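Local coordinates for protein geranylgeranyl pyrophosphate synthase (Corynebacterium glutamicum, PDB 3LMD) that probably elongates isoprenyl diphosphates by magnesium-dependent prenyl transfer, as other members of the FPP/GGPP synthase family do, at residues Ser94-Val97 with Ile98-Ala101; Ser151-Met154 with Ser155-Gly158; Glu190-Thr193 with Asn194-Glu198. All blocks are in the same frame, centred on the assembly; numbering follows the deposited sequence.

Contact 1: Ser94-Val97 with Ile98-Ala101; sequences SENV and IKAA
E95 and K99 run side by side on one flank of the helix, pointing the same way, and bring opposite charges together at their ends. Both first torsions send the chain away from the backbone N (chi1 166° and -169°). The glutamate then bends at chi2 and the lysine at chi3, which leaves E95 OE2 3.7 Å from K99 NZ, a long salt bridge. The ammonium group has closer partners. A water 2.8 Å from K99 NZ accepts from it and donates a hydrogen bond to N96 OD1 at 2.6 Å, linking i and i+3 side chains. A further hydrogen bond runs from NZ to Q156 on helix 132-157. K99 is therefore a hub for three side chains, and its charge probably polarises the water between it and the amide.

These are the first two turns of helix 95-118 in the all-helical prenyl synthase fold, with S94 as the N-cap residue. The serine hydroxyl bonds backward to K91 O. Its carbonyl instead begins the i to i+4 series, S94 O accepting I98 N at 3.0 Å in a nearly linear bond (N-H...O angle 170°).

The apolar flank is turned elsewhere. I98 CG1 lies 3.4 Å from S94 O, and the side chain packs on A43 and V47 of helix 34-55. V97 packs on L83 and S86 of helix 77-86, and A100 on L210 and H214 of helix 188-214.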
# COMPACT_ATOMS: atom_id res chain seq x y z
N SER A 94 15.43 -2.46 22.89
CA SER A 94 15.45 -1.01 23.07
C SER A 94 14.25 -0.40 22.34
O SER A 94 13.47 -1.11 21.70
CB SER A 94 16.73 -0.46 22.50
OG SER A 94 16.81 -0.79 21.11
N GLU A 95 14.09 0.92 22.44
CA GLU A 95 12.89 1.56 21.89
C GLU A 95 12.79 1.34 20.36
O GLU A 95 11.69 1.19 19.81
CB GLU A 95 12.91 3.06 22.23
CG GLU A 95 11.93 3.94 21.47
CD GLU A 95 12.58 5.28 21.02
OE1 GLU A 95 13.84 5.39 21.07
OE2 GLU A 95 11.86 6.21 20.62
N ASN A 96 13.92 1.38 19.67
CA ASN A 96 13.88 1.21 18.21
C ASN A 96 13.65 -0.25 17.78
O ASN A 96 13.10 -0.51 16.70
CB ASN A 96 15.12 1.78 17.56
CG ASN A 96 15.09 3.31 17.49
OD1 ASN A 96 14.08 3.95 17.79
ND2 ASN A 96 16.19 3.90 17.05
N VAL A 97 14.10 -1.19 18.61
CA VAL A 97 13.75 -2.61 18.43
C VAL A 97 12.23 -2.81 18.55
O VAL A 97 11.62 -3.49 17.72
CB VAL A 97 14.46 -3.52 19.47
CG1 VAL A 97 13.93 -4.96 19.39
CG2 VAL A 97 15.96 -3.54 19.25
N ILE A 98 11.62 -2.24 19.59
CA ILE A 98 10.16 -2.28 19.74
C ILE A 98 9.47 -1.66 18.54
O ILE A 98 8.50 -2.20 18.02
CB ILE A 98 9.68 -1.47 20.97
CG1 ILE A 98 10.29 -2.01 22.26
CG2 ILE A 98 8.16 -1.44 21.07
CD1 ILE A 98 10.16 -3.45 22.41
N LYS A 99 9.95 -0.51 18.12
CA LYS A 99 9.33 0.18 16.98
C LYS A 99 9.48 -0.62 15.66
O LYS A 99 8.54 -0.69 14.84
CB LYS A 99 9.96 1.57 16.84
CG LYS A 99 9.27 2.51 15.90
CD LYS A 99 9.83 3.97 16.04
CE LYS A 99 9.72 4.52 17.46
NZ LYS A 99 9.91 6.01 17.53
N ALA A 100 10.66 -1.17 15.41
CA ALA A 100 10.85 -2.08 14.26
C ALA A 100 9.91 -3.29 14.30
O ALA A 100 9.36 -3.68 13.27
CB ALA A 100 12.32 -2.52 14.13
N ALA A 101 9.69 -3.88 15.47
CA ALA A 101 8.82 -5.04 15.60
C ALA A 101 7.39 -4.67 15.25
O ALA A 101 6.66 -5.46 14.63
CB ALA A 101 8.88 -5.63 17.04
O HOH W 1 12.67 5.92 16.87

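Contact 2: Ser151-Met154 with Ser155-Gly158; sequences SGLM and SQLG
The peptide group that joins M154 to S155 takes two donors on its carbonyl oxygen, both from the same side of its plane. L157 N stands well above the plane, 72° out of it and 2.9 Å from M154 O, so it does not lie on a lone pair; G158 N, at 3.1 Å from M154 O, comes in nearly in line with the C=O. The L153 carbonyl is used in a similar way to the first, with Q156 N above its plane at 2.9 Å from L153 O. A third flat group, the Q156 amide, brings its OE1 to 4.2 Å from L153 CD2, a loose contact of an amide oxygen with a methyl group; OE1 has its hydrogen-bond partner in K99.

S155 grips the preceding turn from its side chain. Its OG is turned between the backbone N and the carbonyl carbon (chi1 78°), which aims the hydroxyl back at G152 O, 2.6 Å away, as donor and only slightly tilted from that carbonyl plane. S155 N makes the i to i+4 bond to S151 O at 2.9 Å and bonds weakly to G152 O.

Here helix 132-157 runs out in a mixed, weakly bonded last turn: Q156 N and L157 N bond to the residue three back, and G158 N returns to M154 O, four back. G158 then leaves helical angles with positive phi (115°), where a CB would be jammed against the preceding carbonyl O, and serves as N-cap residue of helix 159-181. M154 packs on T161, V162 and F165 of that helix, L153 on V102 and V103 of helix 95-118, and S151 and S155 touch F165 and A163 of the second subunit.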
# COMPACT_ATOMS: atom_id res chain seq x y z
N SER A 151 5.12 3.54 7.51
CA SER A 151 6.09 4.50 6.97
C SER A 151 6.42 5.60 7.96
O SER A 151 7.58 6.05 8.03
CB SER A 151 5.55 5.13 5.67
OG SER A 151 5.32 4.11 4.72
N GLY A 152 5.42 6.08 8.70
CA GLY A 152 5.66 7.08 9.76
C GLY A 152 6.72 6.59 10.73
O GLY A 152 7.71 7.30 11.02
N LEU A 153 6.54 5.37 11.25
CA LEU A 153 7.53 4.80 12.20
C LEU A 153 8.90 4.59 11.55
O LEU A 153 9.95 4.85 12.16
CB LEU A 153 7.04 3.47 12.78
CG LEU A 153 5.82 3.54 13.70
CD1 LEU A 153 5.41 2.12 14.13
CD2 LEU A 153 6.14 4.44 14.92
N MET A 154 8.91 4.09 10.33
CA MET A 154 10.18 3.88 9.60
C MET A 154 10.95 5.16 9.39
O MET A 154 12.18 5.14 9.35
CB MET A 154 9.92 3.22 8.20
CG MET A 154 9.48 1.78 8.37
SD MET A 154 9.54 0.86 6.76
CE MET A 154 9.18 2.14 5.73
N SER A 155 10.24 6.28 9.22
CA SER A 155 10.92 7.59 9.11
C SER A 155 11.76 7.91 10.34
O SER A 155 12.70 8.70 10.27
CB SER A 155 9.93 8.74 8.83
OG SER A 155 9.22 9.17 10.02
N GLN A 156 11.42 7.29 11.47
CA GLN A 156 12.18 7.51 12.69
C GLN A 156 13.25 6.44 12.87
O GLN A 156 14.16 6.60 13.70
CB GLN A 156 11.24 7.53 13.91
CG GLN A 156 10.19 8.66 13.84
CD GLN A 156 9.36 8.73 15.11
OE1 GLN A 156 8.76 7.73 15.51
NE2 GLN A 156 9.34 9.90 15.75
N LEU A 157 13.17 5.37 12.09
CA LEU A 157 14.11 4.24 12.23
C LEU A 157 15.32 4.40 11.32
O LEU A 157 16.35 3.82 11.58
CB LEU A 157 13.42 2.88 12.00
CG LEU A 157 12.39 2.55 13.10
CD1 LEU A 157 11.58 1.31 12.72
CD2 LEU A 157 13.16 2.28 14.40
N GLY A 158 15.19 5.19 10.25
CA GLY A 158 16.35 5.46 9.40
C GLY A 158 16.19 4.88 8.00
O GLY A 158 15.36 4.00 7.77

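Contact 3: Glu190-Thr193 with Asn194-Glu198; sequences EHYT and NVIRE
H191 presents one face of its imidazole to V195, whose CG2 methyl sits 3.7 Å above the ring plane and toward its rim, nearest to CE1 at 3.8 Å. The two side chains lie alongside, pointing the same way: CG of the histidine is anti to the backbone N (chi1 174°), which sets the ring beside V195. A second CH-pi pair follows one residue on, its side chains crossing at a slant. In one of its two modelled conformers, I196 CG1 lies over a face of the Y192 ring, 4.2 Å from its centroid and 13° off the ring normal.

Both are i to i+4 contacts near the start of helix 188-214, and each spans a backbone hydrogen bond: V195 N to H191 O at 2.9 Å, and I196 N to Y192 O at 3.2 Å. On another flank R197 NH2 makes a weak, bent salt-bridge hydrogen bond to E198 OE2, at 3.2 Å, while E198 OE1 pairs with R178.

V195 lies about 9 Å, side chain to side chain, from D115, which binds calcium in a structure of this protein, though no ion is bound to this chain here. The two CH-pi contacts bring aliphatic carbon to the ring faces and are probably mainly dispersive. The Y192 hydroxyl hydrogen-bonds to D241 OD2, within a DDIID sequence matching the family's second aspartate-rich motif, and may help fix that carboxylate's orientation.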
# COMPACT_ATOMS: atom_id res chain seq x y z
N GLU A 190 8.92 -25.78 -7.74
CA GLU A 190 9.61 -24.48 -7.74
C GLU A 190 8.63 -23.33 -7.51
O GLU A 190 8.93 -22.38 -6.78
CB GLU A 190 10.35 -24.26 -9.06
CG GLU A 190 11.51 -25.21 -9.28
CD GLU A 190 12.34 -24.88 -10.51
OE1 GLU A 190 11.95 -23.97 -11.28
OE2 GLU A 190 13.39 -25.52 -10.71
N HIS A 191 7.48 -23.38 -8.18
CA HIS A 191 6.43 -22.38 -7.98
C HIS A 191 5.99 -22.34 -6.52
O HIS A 191 5.92 -21.27 -5.91
CB HIS A 191 5.21 -22.70 -8.87
CG HIS A 191 4.04 -21.81 -8.63
ND1 HIS A 191 4.01 -20.49 -9.03
CD2 HIS A 191 2.84 -22.04 -8.03
CE1 HIS A 191 2.85 -19.95 -8.70
NE2 HIS A 191 2.12 -20.88 -8.10
N TYR A 192 5.66 -23.50 -5.97
CA TYR A 192 5.20 -23.59 -4.61
C TYR A 192 6.27 -23.02 -3.70
O TYR A 192 5.97 -22.26 -2.81
CB TYR A 192 4.93 -25.06 -4.23
CG TYR A 192 4.77 -25.34 -2.75
CD1 TYR A 192 3.53 -25.33 -2.15
CD2 TYR A 192 5.88 -25.69 -1.97
CE1 TYR A 192 3.38 -25.61 -0.79
CE2 TYR A 192 5.76 -25.95 -0.62
CZ TYR A 192 4.50 -25.93 -0.03
OH TYR A 192 4.35 -26.20 1.31
N THR A 193 7.51 -23.41 -3.92
CA THR A 193 8.62 -22.97 -3.06
C THR A 193 8.79 -21.45 -3.12
O THR A 193 8.98 -20.80 -2.07
CB THR A 193 9.94 -23.65 -3.44
OG1 THR A 193 9.82 -25.06 -3.21
CG2 THR A 193 11.11 -23.10 -2.58
N ASN A 194 8.72 -20.90 -4.32
CA ASN A 194 8.86 -19.44 -4.52
C ASN A 194 7.73 -18.68 -3.86
O ASN A 194 7.96 -17.65 -3.24
CB ASN A 194 8.88 -19.09 -6.01
CG ASN A 194 10.16 -19.51 -6.70
OD1 ASN A 194 11.19 -19.59 -6.07
ND2 ASN A 194 10.08 -19.77 -7.98
N VAL A 195 6.50 -19.17 -4.01
CA VAL A 195 5.38 -18.54 -3.34
C VAL A 195 5.58 -18.45 -1.82
O VAL A 195 5.39 -17.38 -1.24
CB VAL A 195 4.05 -19.21 -3.67
CG1 VAL A 195 2.95 -18.63 -2.75
CG2 VAL A 195 3.70 -18.96 -5.16
N ILE A 196 5.96 -19.56 -1.17
CA ILE A 196 6.14 -19.54 0.29
C ILE A 196 7.32 -18.66 0.71
O ILE A 196 7.20 -17.88 1.65
CB ILE A 196 6.34 -20.95 0.88
CG1 ILE A 196 5.18 -21.86 0.45
CG2 ILE A 196 6.47 -20.88 2.41
CD1 ILE A 196 3.84 -21.31 0.78
N ARG A 197 8.43 -18.75 -0.00
CA ARG A 197 9.60 -17.90 0.30
C ARG A 197 9.20 -16.41 0.28
O ARG A 197 9.59 -15.63 1.16
CB ARG A 197 10.72 -18.13 -0.71
CG ARG A 197 12.00 -17.33 -0.44
CD ARG A 197 13.09 -17.60 -1.53
NE ARG A 197 12.53 -17.50 -2.88
CZ ARG A 197 12.33 -16.36 -3.54
NH1 ARG A 197 12.67 -15.20 -2.98
NH2 ARG A 197 11.79 -16.38 -4.76
N GLU A 198 8.43 -16.01 -0.74
CA GLU A 198 8.03 -14.60 -0.90
C GLU A 198 6.89 -14.15 -0.01
O GLU A 198 6.96 -13.10 0.62
CB GLU A 198 7.68 -14.30 -2.37
CG GLU A 198 8.91 -14.46 -3.28
CD GLU A 198 8.52 -14.56 -4.75
OE1 GLU A 198 7.34 -14.81 -5.04
OE2 GLU A 198 9.41 -14.42 -5.60

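Along the chain the contacts come in series, at the start of helix 95-118, the end of helix 132-157 and near the start of helix 188-214. Contacts 1 and 2 are neighbours, with centres 11 Å apart, and pack directly: K99 CG lies 3.8 Å from L153 CD2, so two consecutive helices are joined there. The centre of contact 3 lies 29 Å from that of contact 1, on the opposite side of the chain's centre, and 30 Å from that of contact 2. Helices 95-118 and 188-214 nevertheless run from contact 1, where H214 touches it, toward the region of D115, while contact 2, packed against contact 1, touches the second subunit.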